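Local coordinates for protein tapirin (Caldicellulosiruptor hydrothermalis, PDB 6N2C) that probably binds cellulose through its C-terminal beta-helix domain, consistent with a part in attaching the thermophilic bacterium to plant biomass, and holds a zinc ion, at residues N271-S276 and A292-T297; D361-S366 and K382-V387; K393-G398 and K416-S421; W465-N470 and I568-N573. One frame throughout, in Å; residues are numbered along the deposited sequence.

Interaction 1 of 4, residues N271-S276 and A292-T297; sequences NSLLFS and ALFCDT
Phe294 CB sits over one face of the Phe275 ring, 3.4 Å from Phe275 CD2. The ring planes are 26° apart and displaced, with little overlap, and the centroids are 4.9 Å from each other. CG of Phe294 is anti to the carbonyl carbon (chi1 -66°) while that of Phe275 is anti to the backbone N (chi1 -164°), which sends the two rings different ways from matched positions. Leu273 CD1 meets the Phe294 ring obliquely, 3.6 Å from Phe294 CD1. With an alanine here in place of Phe294 only the CB contact stays, and Leu273 CD1 and the Phe275 ring would probably lose their aromatic neighbour. These are neighbouring rungs of a parallel beta-helix, in which like positions of successive coils stack. On the other face of the sheet Leu274 and Leu293 lie side by side, Leu274 CD2 being 4.0 Å from Leu293 CD1. Four backbone bonds fix this register. Leu274 is held both ways: its N donates to Ala292 O at 2.9 Å, and its O accepts from Phe294 N. Farther out, Phe313 and Tyr315 of the next rung meet the Phe294 ring. Ile453 of helix 451-457 touches Leu273 and Phe275.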
loop_
_atom_site.group_PDB
_atom_site.type_symbol
_atom_site.label_atom_id
_atom_site.label_comp_id
_atom_site.label_asym_id
_atom_site.label_seq_id
_atom_site.Cartn_x
_atom_site.Cartn_y
_atom_site.Cartn_z
ATOM N N ASN A 271 -6.404 -5.327 3.848
ATOM C CA ASN A 271 -7.575 -6.248 3.826
ATOM C C ASN A 271 -8.607 -5.917 2.770
ATOM O O ASN A 271 -9.577 -6.597 2.652
ATOM C CB ASN A 271 -8.179 -6.337 5.199
ATOM C CG ASN A 271 -7.216 -6.918 6.150
ATOM O OD1 ASN A 271 -6.563 -7.887 5.787
ATOM N ND2 ASN A 271 -7.078 -6.365 7.300
ATOM N N SER A 272 -8.419 -4.922 1.966
ATOM C CA SER A 272 -9.284 -4.800 0.755
ATOM C C SER A 272 -8.545 -4.305 -0.433
ATOM O O SER A 272 -8.513 -4.992 -1.423
ATOM C CB SER A 272 -10.476 -3.889 1.114
ATOM O OG SER A 272 -11.251 -3.558 -0.017
ATOM N N LEU A 273 -7.929 -3.139 -0.371
ATOM C CA LEU A 273 -7.309 -2.552 -1.579
ATOM C C LEU A 273 -5.986 -1.890 -1.223
ATOM O O LEU A 273 -5.964 -1.035 -0.321
ATOM C CB LEU A 273 -8.258 -1.490 -2.170
ATOM C CG LEU A 273 -7.817 -0.724 -3.422
ATOM C CD1 LEU A 273 -7.333 -1.633 -4.560
ATOM C CD2 LEU A 273 -8.865 0.264 -3.955
ATOM N N LEU A 274 -4.928 -2.201 -2.011
ATOM C CA LEU A 274 -3.611 -1.520 -1.899
ATOM C C LEU A 274 -3.348 -1.022 -3.252
ATOM O O LEU A 274 -3.315 -1.829 -4.223
ATOM C CB LEU A 274 -2.541 -2.580 -1.480
ATOM C CG LEU A 274 -1.128 -2.097 -1.365
ATOM C CD1 LEU A 274 -1.098 -1.036 -0.289
ATOM C CD2 LEU A 274 -0.242 -3.225 -0.951
ATOM N N PHE A 275 -3.180 0.300 -3.410
ATOM C CA PHE A 275 -3.071 0.903 -4.725
ATOM C C PHE A 275 -1.959 1.906 -4.705
ATOM O O PHE A 275 -2.005 2.836 -3.899
ATOM C CB PHE A 275 -4.417 1.615 -5.080
ATOM C CG PHE A 275 -4.584 1.951 -6.496
ATOM C CD1 PHE A 275 -3.784 2.938 -7.107
ATOM C CD2 PHE A 275 -5.527 1.277 -7.290
ATOM C CE1 PHE A 275 -3.935 3.244 -8.460
ATOM C CE2 PHE A 275 -5.658 1.611 -8.607
ATOM C CZ PHE A 275 -4.868 2.557 -9.205
ATOM N N SER A 276 -1.016 1.800 -5.647
ATOM C CA SER A 276 -0.018 2.835 -5.809
ATOM C C SER A 276 0.152 3.140 -7.283
ATOM O O SER A 276 0.092 2.258 -8.112
ATOM C CB SER A 276 1.341 2.462 -5.222
ATOM O OG SER A 276 2.241 3.553 -5.243
ATOM N N ALA A 292 -6.686 -7.096 -3.063
ATOM C CA ALA A 292 -6.421 -6.549 -4.371
ATOM C C ALA A 292 -5.240 -5.588 -4.267
ATOM O O ALA A 292 -5.203 -4.743 -3.357
ATOM C CB ALA A 292 -7.676 -5.812 -4.901
ATOM N N LEU A 293 -4.338 -5.666 -5.243
ATOM C CA LEU A 293 -3.153 -4.833 -5.280
ATOM C C LEU A 293 -3.002 -4.309 -6.698
ATOM O O LEU A 293 -2.995 -5.061 -7.680
ATOM C CB LEU A 293 -1.942 -5.706 -4.831
ATOM C CG LEU A 293 -0.583 -5.020 -4.781
ATOM C CD1 LEU A 293 0.356 -5.858 -3.915
ATOM C CD2 LEU A 293 0.059 -4.771 -6.093
ATOM N N PHE A 294 -2.884 -2.979 -6.820
ATOM C CA PHE A 294 -2.571 -2.362 -8.055
ATOM C C PHE A 294 -1.268 -1.556 -7.876
ATOM O O PHE A 294 -1.133 -0.843 -6.894
ATOM C CB PHE A 294 -3.638 -1.308 -8.480
ATOM C CG PHE A 294 -5.014 -1.839 -8.796
ATOM C CD1 PHE A 294 -5.806 -2.324 -7.764
ATOM C CD2 PHE A 294 -5.580 -1.693 -10.077
ATOM C CE1 PHE A 294 -7.136 -2.702 -8.022
ATOM C CE2 PHE A 294 -6.874 -2.068 -10.297
ATOM C CZ PHE A 294 -7.637 -2.573 -9.288
ATOM N N CYS A 295 -0.322 -1.602 -8.840
ATOM C CA CYS A 295 0.841 -0.753 -8.730
ATOM C C CYS A 295 1.478 -0.591 -10.077
ATOM O O CYS A 295 1.105 -1.306 -10.996
ATOM C CB CYS A 295 1.862 -1.218 -7.637
ATOM S SG CYS A 295 2.603 -2.826 -8.125
ATOM N N ASP A 296 2.402 0.341 -10.243
ATOM C CA ASP A 296 3.145 0.352 -11.491
ATOM C C ASP A 296 4.121 -0.840 -11.525
ATOM O O ASP A 296 4.137 -1.620 -12.486
ATOM C CB ASP A 296 3.899 1.619 -11.689
ATOM C CG ASP A 296 4.797 1.615 -12.901
ATOM O OD1 ASP A 296 4.332 1.536 -14.045
ATOM O OD2 ASP A 296 6.022 1.666 -12.685
ATOM N N THR A 297 4.952 -0.905 -10.526
ATOM C CA THR A 297 6.008 -1.872 -10.461
ATOM C C THR A 297 5.961 -2.483 -9.078
ATOM O O THR A 297 5.895 -1.794 -8.067
ATOM C CB THR A 297 7.365 -1.234 -10.675
ATOM O OG1 THR A 297 7.504 -0.758 -12.014
ATOM C CG2 THR A 297 8.523 -2.211 -10.389
#

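Interaction 2 of 4, residues D361-S366 and K382-V387; sequences DIIGSS and KIDGEV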
loop_
_atom_site.group_PDB
_atom_site.type_symbol
_atom_site.label_atom_id
_atom_site.label_comp_id
_atom_site.label_asym_id
_atom_site.label_seq_id
_atom_site.Cartn_x
_atom_site.Cartn_y
_atom_site.Cartn_z
ATOM N N ASP A 361 9.502 -13.533 -18.412
ATOM C CA ASP A 361 10.927 -13.943 -18.544
ATOM C C ASP A 361 11.297 -14.719 -17.321
ATOM O O ASP A 361 10.993 -14.272 -16.223
ATOM C CB ASP A 361 11.824 -12.711 -18.588
ATOM C CG ASP A 361 11.777 -11.927 -19.897
ATOM O OD1 ASP A 361 10.693 -11.760 -20.480
ATOM O OD2 ASP A 361 12.886 -11.436 -20.345
ATOM N N ILE A 362 11.944 -15.895 -17.484
ATOM C CA ILE A 362 12.370 -16.733 -16.357
ATOM C C ILE A 362 13.840 -17.069 -16.650
ATOM O O ILE A 362 14.135 -17.639 -17.757
ATOM C CB ILE A 362 11.567 -17.998 -16.284
ATOM C CG1 ILE A 362 10.024 -17.710 -16.396
ATOM C CG2 ILE A 362 11.731 -18.720 -14.983
ATOM C CD1 ILE A 362 9.267 -18.733 -17.176
ATOM N N ILE A 363 14.744 -16.664 -15.750
ATOM C CA ILE A 363 16.177 -16.518 -16.117
ATOM C C ILE A 363 17.008 -17.209 -15.076
ATOM O O ILE A 363 17.010 -16.813 -13.882
ATOM C CB ILE A 363 16.655 -15.061 -16.255
ATOM C CG1 ILE A 363 15.771 -14.214 -17.189
ATOM C CG2 ILE A 363 18.102 -15.013 -16.758
ATOM C CD1 ILE A 363 15.621 -14.680 -18.618
ATOM N N GLY A 364 17.699 -18.298 -15.483
ATOM C CA GLY A 364 18.564 -19.016 -14.595
ATOM C C GLY A 364 18.005 -20.187 -13.853
ATOM O O GLY A 364 16.829 -20.361 -13.651
ATOM N N SER A 365 18.937 -21.007 -13.362
ATOM C CA SER A 365 18.651 -22.274 -12.786
ATOM C C SER A 365 17.978 -22.270 -11.395
ATOM O O SER A 365 17.388 -23.272 -11.000
ATOM C CB SER A 365 19.970 -23.143 -12.777
ATOM O OG SER A 365 20.869 -22.662 -11.787
ATOM N N SER A 366 18.025 -21.151 -10.661
ATOM C CA SER A 366 17.260 -21.027 -9.386
ATOM C C SER A 366 15.885 -20.285 -9.541
ATOM O O SER A 366 15.097 -20.265 -8.620
ATOM C CB SER A 366 18.078 -20.225 -8.363
ATOM O OG SER A 366 19.249 -20.933 -8.061
ATOM N N LYS A 382 10.358 -15.878 -22.478
ATOM C CA LYS A 382 11.817 -16.064 -22.545
ATOM C C LYS A 382 12.250 -16.949 -21.411
ATOM O O LYS A 382 11.916 -16.682 -20.265
ATOM C CB LYS A 382 12.588 -14.740 -22.468
ATOM C CG LYS A 382 14.102 -14.887 -22.523
ATOM C CD LYS A 382 14.743 -13.512 -22.535
ATOM C CE LYS A 382 16.246 -13.554 -22.559
ATOM N NZ LYS A 382 16.896 -14.203 -23.781
ATOM N N ILE A 383 12.913 -18.068 -21.732
ATOM C CA ILE A 383 13.491 -19.002 -20.774
ATOM C C ILE A 383 15.014 -19.050 -21.112
ATOM O O ILE A 383 15.390 -19.260 -22.281
ATOM C CB ILE A 383 12.863 -20.371 -20.908
ATOM C CG1 ILE A 383 11.427 -20.334 -20.380
ATOM C CG2 ILE A 383 13.647 -21.399 -20.107
ATOM C CD1 ILE A 383 10.678 -21.581 -20.652
ATOM N N ASP A 384 15.850 -18.691 -20.120
ATOM C CA ASP A 384 17.286 -18.752 -20.236
ATOM C C ASP A 384 17.778 -19.624 -19.108
ATOM O O ASP A 384 17.638 -19.289 -17.897
ATOM C CB ASP A 384 17.868 -17.337 -20.260
ATOM C CG ASP A 384 19.381 -17.320 -20.254
ATOM O OD1 ASP A 384 19.956 -18.356 -20.492
ATOM O OD2 ASP A 384 19.919 -16.242 -19.993
ATOM N N GLY A 385 18.331 -20.768 -19.451
ATOM C CA GLY A 385 18.805 -21.719 -18.464
ATOM C C GLY A 385 17.867 -22.783 -18.032
ATOM O O GLY A 385 16.746 -22.867 -18.542
ATOM N N GLU A 386 18.303 -23.590 -17.061
ATOM C CA GLU A 386 17.575 -24.762 -16.629
ATOM C C GLU A 386 16.685 -24.266 -15.534
ATOM O O GLU A 386 16.780 -24.647 -14.364
ATOM C CB GLU A 386 18.504 -25.903 -16.172
ATOM C CG GLU A 386 19.413 -26.440 -17.357
ATOM C CD GLU A 386 18.655 -27.264 -18.411
ATOM O OE1 GLU A 386 17.511 -27.724 -18.137
ATOM O OE2 GLU A 386 19.155 -27.438 -19.577
ATOM N N VAL A 387 15.704 -23.455 -15.963
ATOM C CA VAL A 387 14.692 -22.953 -15.014
ATOM C C VAL A 387 13.881 -24.076 -14.342
ATOM O O VAL A 387 13.796 -25.187 -14.814
ATOM C CB VAL A 387 13.783 -21.891 -15.719
ATOM C CG1 VAL A 387 14.631 -20.754 -16.254
ATOM C CG2 VAL A 387 12.932 -22.494 -16.818
#
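Asp361 and Lys382 pair on neighbouring parallel strands, their side chains crossing obliquely on one face, and their contact is carboxylate against aliphatic chain. Asp361 OD2 comes 3.5 Å from Lys382 CD, while the ammonium NZ lies 6.0 Å from Asp361 OD2. Lys382 runs straight to CE and then bends (chi4 63°), carrying NZ away from the carboxylate. With an alanine in place of Asp361, the methylenes of Lys382 would probably lose the group they lie against, and the lysine a nearby opposite charge. The apolar contacts occupy both faces. Beside Lys382, Ile363 CD1 reaches 3.8 Å from Asp384 CB. On the buried face Ile362 lies alongside Ile383, and its CG2 meets Val387 CG1 at 3.8 Å, the two side chains crossing at about a right angle. The backbone supplies three bonds. Lys382 O takes Ile362 N, Ile362 O takes Asp384 N at 3.1 Å, and Gly364 N gives a nearly straight 2.6 Å bond to Asp384 O. Gly364 and Gly385 have backbone angles at which a CB would press on the preceding carbonyl O. Glu386 centres an inverse gamma turn, its carboxylate held by backbone N-H groups of Asn406 and Ser407. Such stacked strands leading into stacked turns are characteristic of a parallel beta-helix.

Interaction 3 of 4, residues K393-G398 and K416-S421; sequences KIVCSG and KIECRS
Gly398 O is gripped by Arg420 and by a water. Arg420 NE donates to Gly398 O at 2.9 Å, approaching from above the carbonyl plane, 46° out of it. Arg420 NH2 adds a weak, longer bond to the same oxygen. A water donates to Gly398 O at 2.7 Å and accepts from Ser421 N, so it bridges the ends of segments 393-398 and 416-421. Arg420 CG is anti to the backbone N (chi1 172°), which carries the chain along Ser397, with Arg420 CD 3.4 Å from Ser397 O. The bend at chi3 (70°) then turns NE to Gly398 O. Thr399 OG1 takes a further bond from NH2 and helps fix the guanidinium.

At the other end Lys393 reaches across to Glu418. Its fully extended chain puts NZ 3.2 Å from Glu418 OE1, a salt bridge whose hydrogen bond is weak. The other oxygen, Glu418 OE2, accepts a hydrogen bond from Asn437 ND2. Lys393 and Lys416 lie side by side, and one water accepts from both ammonium groups, weakly from Lys416. Between the ends, Cys396 CB touches Cys419 CB at 4.2 Å on the face that also carries Ile394 and Ile417. Cys396 uses both backbone groups: its N donates to Glu418 O, and its O accepts from Arg420 N at 3.2 Å.

Strands 393-396 and 416-419 are adjacent parallel rungs near one end of the beta-helix. Strand 374-378 flanks the first and strand 434-436 the second, while Ile400 of strand 400-403 packs against Ile417 and Cys419.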
loop_
_atom_site.group_PDB
_atom_site.type_symbol
_atom_site.label_atom_id
_atom_site.label_comp_id
_atom_site.label_asym_id
_atom_site.label_seq_id
_atom_site.Cartn_x
_atom_site.Cartn_y
_atom_site.Cartn_z
ATOM N N LYS A 393 -0.552 -25.231 -17.653
ATOM C CA LYS A 393 -0.579 -24.845 -19.064
ATOM C C LYS A 393 0.055 -23.497 -19.278
ATOM O O LYS A 393 -0.072 -22.602 -18.447
ATOM C CB LYS A 393 -2.032 -24.810 -19.615
ATOM C CG LYS A 393 -2.204 -24.466 -21.087
ATOM C CD LYS A 393 -3.672 -24.447 -21.507
ATOM C CE LYS A 393 -3.815 -24.415 -23.009
ATOM N NZ LYS A 393 -5.273 -24.295 -23.391
ATOM N N ILE A 394 0.768 -23.358 -20.395
ATOM C CA ILE A 394 1.254 -22.051 -20.827
ATOM C C ILE A 394 0.665 -21.812 -22.206
ATOM O O ILE A 394 0.705 -22.677 -23.096
ATOM C CB ILE A 394 2.771 -21.985 -20.855
ATOM C CG1 ILE A 394 3.364 -22.321 -19.478
ATOM C CG2 ILE A 394 3.307 -20.688 -21.448
ATOM C CD1 ILE A 394 4.886 -22.437 -19.442
ATOM N N VAL A 395 0.198 -20.598 -22.405
ATOM C CA VAL A 395 -0.284 -20.105 -23.678
ATOM C C VAL A 395 0.619 -18.995 -24.083
ATOM O O VAL A 395 0.742 -18.028 -23.355
ATOM C CB VAL A 395 -1.748 -19.605 -23.528
ATOM C CG1 VAL A 395 -2.235 -18.962 -24.814
ATOM C CG2 VAL A 395 -2.636 -20.773 -23.189
ATOM N N CYS A 396 1.246 -19.049 -25.255
ATOM C CA CYS A 396 2.114 -17.999 -25.678
ATOM C C CYS A 396 1.601 -17.559 -27.083
ATOM O O CYS A 396 1.699 -18.338 -28.037
ATOM C CB CYS A 396 3.585 -18.446 -25.761
ATOM S SG CYS A 396 4.667 -17.182 -26.412
ATOM N N SER A 397 1.100 -16.322 -27.235
ATOM C CA SER A 397 0.600 -15.842 -28.541
ATOM C C SER A 397 1.649 -15.240 -29.403
ATOM O O SER A 397 1.405 -15.023 -30.604
ATOM C CB SER A 397 -0.467 -14.798 -28.267
ATOM O OG SER A 397 0.135 -13.737 -27.496
ATOM N N GLY A 398 2.861 -14.923 -28.862
ATOM C CA GLY A 398 3.894 -14.235 -29.596
ATOM C C GLY A 398 5.032 -15.177 -29.906
ATOM O O GLY A 398 4.837 -16.141 -30.614
ATOM N N LYS A 416 -0.115 -28.526 -21.540
ATOM C CA LYS A 416 0.625 -28.212 -22.739
ATOM C C LYS A 416 1.166 -26.815 -22.721
ATOM O O LYS A 416 0.711 -25.975 -21.902
ATOM C CB LYS A 416 -0.264 -28.402 -24.001
ATOM C CG LYS A 416 -1.459 -27.411 -24.140
ATOM C CD LYS A 416 -2.217 -27.583 -25.440
ATOM C CE LYS A 416 -2.986 -28.898 -25.479
ATOM N NZ LYS A 416 -4.082 -29.087 -24.482
ATOM N N ILE A 417 2.118 -26.568 -23.627
ATOM C CA ILE A 417 2.550 -25.231 -23.961
ATOM C C ILE A 417 1.937 -24.998 -25.341
ATOM O O ILE A 417 2.456 -25.496 -26.373
ATOM C CB ILE A 417 4.060 -25.074 -23.960
ATOM C CG1 ILE A 417 4.654 -25.389 -22.571
ATOM C CG2 ILE A 417 4.494 -23.701 -24.504
ATOM C CD1 ILE A 417 6.164 -25.552 -22.564
ATOM N N GLU A 418 0.867 -24.199 -25.392
ATOM C CA GLU A 418 0.173 -23.897 -26.625
ATOM C C GLU A 418 0.703 -22.602 -27.154
ATOM O O GLU A 418 0.674 -21.578 -26.454
ATOM C CB GLU A 418 -1.323 -23.794 -26.331
ATOM C CG GLU A 418 -2.159 -23.516 -27.581
ATOM C CD GLU A 418 -3.642 -23.404 -27.353
ATOM O OE1 GLU A 418 -4.022 -23.400 -26.185
ATOM O OE2 GLU A 418 -4.425 -23.318 -28.377
ATOM N N CYS A 419 1.239 -22.622 -28.348
ATOM C CA CYS A 419 1.992 -21.462 -28.825
ATOM C C CYS A 419 1.773 -21.253 -30.330
ATOM O O CYS A 419 1.447 -22.182 -31.054
ATOM C CB CYS A 419 3.425 -21.636 -28.451
ATOM S SG CYS A 419 4.249 -23.086 -29.216
ATOM N N ARG A 420 1.894 -20.025 -30.738
ATOM C CA ARG A 420 1.736 -19.612 -32.134
ATOM C C ARG A 420 2.726 -20.360 -33.026
ATOM O O ARG A 420 2.361 -20.816 -34.125
ATOM C CB ARG A 420 1.901 -18.099 -32.192
ATOM C CG ARG A 420 1.962 -17.539 -33.633
ATOM C CD ARG A 420 2.474 -16.131 -33.678
ATOM N NE ARG A 420 3.886 -15.980 -33.355
ATOM C CZ ARG A 420 4.921 -16.140 -34.186
ATOM N NH1 ARG A 420 4.777 -16.504 -35.498
ATOM N NH2 ARG A 420 6.141 -15.949 -33.704
ATOM N N SER A 421 3.978 -20.538 -32.537
ATOM C CA SER A 421 5.089 -21.078 -33.340
ATOM C C SER A 421 5.994 -21.834 -32.366
ATOM O O SER A 421 6.543 -21.253 -31.403
ATOM C CB SER A 421 5.844 -19.996 -34.041
ATOM O OG SER A 421 6.853 -20.516 -34.901
HETATM O O HOH W 1 -5.934 -27.075 -22.678
HETATM O O HOH W 2 4.961 -18.834 -30.141
#

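Interaction 4 of 4, residues W465-N470 and I568-N573; sequences WIRLDN and IIKIEN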
loop_
_atom_site.group_PDB
_atom_site.type_symbol
_atom_site.label_atom_id
_atom_site.label_comp_id
_atom_site.label_asym_id
_atom_site.label_seq_id
_atom_site.Cartn_x
_atom_site.Cartn_y
_atom_site.Cartn_z
ATOM N N TRP A 465 -13.942 19.043 0.773
ATOM C CA TRP A 465 -14.412 18.710 2.100
ATOM C C TRP A 465 -13.593 19.223 3.300
ATOM O O TRP A 465 -14.050 19.224 4.467
ATOM C CB TRP A 465 -14.578 17.145 2.156
ATOM C CG TRP A 465 -15.498 16.664 1.110
ATOM C CD1 TRP A 465 -16.828 16.688 1.139
ATOM C CD2 TRP A 465 -15.123 16.132 -0.200
ATOM N NE1 TRP A 465 -17.324 16.170 -0.044
ATOM C CE2 TRP A 465 -16.297 15.830 -0.875
ATOM C CE3 TRP A 465 -13.901 15.889 -0.835
ATOM C CZ2 TRP A 465 -16.308 15.280 -2.159
ATOM C CZ3 TRP A 465 -13.877 15.383 -2.100
ATOM C CH2 TRP A 465 -15.090 15.105 -2.778
ATOM N N ILE A 466 -12.374 19.636 3.072
ATOM C CA ILE A 466 -11.539 20.148 4.118
ATOM C C ILE A 466 -10.751 21.309 3.557
ATOM O O ILE A 466 -9.973 21.183 2.605
ATOM C CB ILE A 466 -10.624 19.084 4.852
ATOM C CG1 ILE A 466 -9.889 19.740 5.975
ATOM C CG2 ILE A 466 -9.696 18.352 3.914
ATOM C CD1 ILE A 466 -9.162 18.867 6.967
ATOM N N ARG A 467 -10.847 22.455 4.234
ATOM C CA ARG A 467 -10.373 23.749 3.645
ATOM C C ARG A 467 -9.655 24.490 4.746
ATOM O O ARG A 467 -10.246 25.414 5.377
ATOM C CB ARG A 467 -11.558 24.568 3.137
ATOM C CG ARG A 467 -12.236 23.834 2.015
ATOM C CD ARG A 467 -13.383 24.578 1.409
ATOM N NE ARG A 467 -14.103 23.741 0.519
ATOM C CZ ARG A 467 -15.263 24.073 -0.044
ATOM N NH1 ARG A 467 -15.737 25.341 0.043
ATOM N NH2 ARG A 467 -15.954 23.154 -0.715
ATOM N N LEU A 468 -8.380 24.165 4.959
ATOM C CA LEU A 468 -7.652 24.798 6.032
ATOM C C LEU A 468 -7.426 26.289 5.789
ATOM O O LEU A 468 -7.229 27.053 6.718
ATOM C CB LEU A 468 -6.399 24.038 6.408
ATOM C CG LEU A 468 -6.661 22.590 6.852
ATOM C CD1 LEU A 468 -5.348 21.830 7.097
ATOM C CD2 LEU A 468 -7.630 22.500 8.017
ATOM N N ASP A 469 -7.513 26.724 4.530
ATOM C CA ASP A 469 -7.421 28.161 4.230
ATOM C C ASP A 469 -8.620 28.934 4.692
ATOM O O ASP A 469 -8.565 30.185 4.649
ATOM C CB ASP A 469 -7.191 28.392 2.735
ATOM C CG ASP A 469 -5.749 28.073 2.297
ATOM O OD1 ASP A 469 -4.836 27.912 3.134
ATOM O OD2 ASP A 469 -5.519 28.065 1.097
ATOM N N ASN A 470 -9.712 28.260 5.120
ATOM C CA ASN A 470 -10.865 28.907 5.679
ATOM C C ASN A 470 -10.655 29.227 7.166
ATOM O O ASN A 470 -11.591 29.712 7.799
ATOM C CB ASN A 470 -12.150 28.158 5.421
ATOM C CG ASN A 470 -12.578 28.270 3.989
ATOM O OD1 ASN A 470 -12.065 29.175 3.260
ATOM N ND2 ASN A 470 -13.571 27.479 3.568
ATOM N N ILE A 568 -14.571 25.164 7.377
ATOM C CA ILE A 568 -13.246 24.594 7.394
ATOM C C ILE A 568 -13.379 23.094 7.064
ATOM O O ILE A 568 -12.479 22.477 6.478
ATOM C CB ILE A 568 -12.558 24.851 8.758
ATOM C CG1 ILE A 568 -12.304 26.292 8.939
ATOM C CG2 ILE A 568 -11.255 24.037 8.889
ATOM C CD1 ILE A 568 -12.110 26.717 10.361
ATOM N N ILE A 569 -14.515 22.507 7.426
ATOM C CA ILE A 569 -14.917 21.213 6.879
ATOM C C ILE A 569 -16.295 21.299 6.337
ATOM O O ILE A 569 -17.095 22.126 6.752
ATOM C CB ILE A 569 -14.767 20.068 7.937
ATOM C CG1 ILE A 569 -15.706 20.309 9.139
ATOM C CG2 ILE A 569 -13.309 19.948 8.359
ATOM C CD1 ILE A 569 -15.778 19.182 10.160
ATOM N N LYS A 570 -16.561 20.460 5.354
ATOM C CA LYS A 570 -17.910 20.299 4.793
ATOM C C LYS A 570 -18.165 18.808 4.819
ATOM O O LYS A 570 -17.272 18.022 4.333
ATOM C CB LYS A 570 -17.965 20.864 3.327
ATOM C CG LYS A 570 -17.982 22.394 3.249
ATOM C CD LYS A 570 -18.801 22.935 2.043
ATOM C CE LYS A 570 -18.972 24.435 2.150
ATOM N NZ LYS A 570 -19.704 24.975 0.952
ATOM N N ILE A 571 -19.361 18.422 5.265
ATOM C CA ILE A 571 -19.759 17.009 5.326
ATOM C C ILE A 571 -20.908 16.820 4.377
ATOM O O ILE A 571 -21.928 17.508 4.508
ATOM C CB ILE A 571 -20.130 16.550 6.738
ATOM C CG1 ILE A 571 -18.945 16.732 7.706
ATOM C CG2 ILE A 571 -20.615 15.083 6.723
ATOM C CD1 ILE A 571 -19.368 16.621 9.169
ATOM N N GLU A 572 -20.732 15.968 3.375
ATOM C CA GLU A 572 -21.763 15.773 2.405
ATOM C C GLU A 572 -22.243 14.344 2.523
ATOM O O GLU A 572 -21.494 13.416 2.956
ATOM C CB GLU A 572 -21.336 16.253 1.032
ATOM C CG GLU A 572 -20.820 15.226 0.072
ATOM C CD GLU A 572 -20.656 15.793 -1.346
ATOM O OE1 GLU A 572 -19.651 16.496 -1.540
ATOM O OE2 GLU A 572 -21.523 15.550 -2.248
ATOM N N ASN A 573 -23.513 14.174 2.178
ATOM C CA ASN A 573 -24.152 12.854 2.186
ATOM C C ASN A 573 -23.648 12.051 0.982
ATOM O O ASN A 573 -24.382 11.834 0.007
ATOM C CB ASN A 573 -25.690 12.993 2.172
ATOM C CG ASN A 573 -26.393 11.648 2.088
ATOM O OD1 ASN A 573 -25.986 10.693 2.745
ATOM N ND2 ASN A 573 -27.421 11.558 1.252
HETATM O O HOH W 3 -18.598 23.840 -1.750
#
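The Trp465 indole is met at its edge by both Lys570 and Glu572. Lys570 O lies in the ring plane, 3.5 Å from Trp465 CD1. The indole NE1 donates to Glu572 OE1 at 2.8 Å, reaching the anti side of the carboxylate. That bond is bent, with 144° at the hydrogen, and ring and carboxylate planes stand 49° apart. Phe181, outside both segments, also meets the Trp465 ring. The Arg467 guanidinium has Lys570 CD over one face and a water at its edge. This water accepts from both Arg467 NH2 and Lys570 NZ. It links two like charges whose ends, Arg467 NH1 and Lys570 NZ, are 4.1 Å apart. Thr463 O and Asn464 O also hold the guanidinium. Ile568 makes apolar contacts: its CG2 lies 4.0 Å from Leu468 CD2, and its CG1 rests against the backbone of Asn470. Two backbone bonds flank the single bridge of Ile466 with Ile569, Lys570 N to Trp465 O at 2.9 Å and Arg467 N to Ile568 O. The arrangement is a short pairing of two loops outside the beta-helix coils. It joins the segment after helix 557-565 to a loop that packs through Ile466 and Leu468 on strands 186-190 and 534-537.

Interactions 1, 2 and 3 are pairings of successive coils of the beta-helix, while interaction 4 joins two loops beside it. Interaction 1 lies near the middle of the chain, its centre about 6 Å from the chain centre. Interactions 1 and 3 belong to the same run of stacked strands, with centres about 29 Å apart; interaction 2 belongs to another face. Interactions 2 and 3 are close neighbours near one end, about 17 Å between centres and 6 Å between nearest atoms. Interaction 4 lies on the opposite side of the chain centre, about 55 Å from each of them, centre to centre. The zinc site of His530, Asp532 and Glu551 is away from all four contacts.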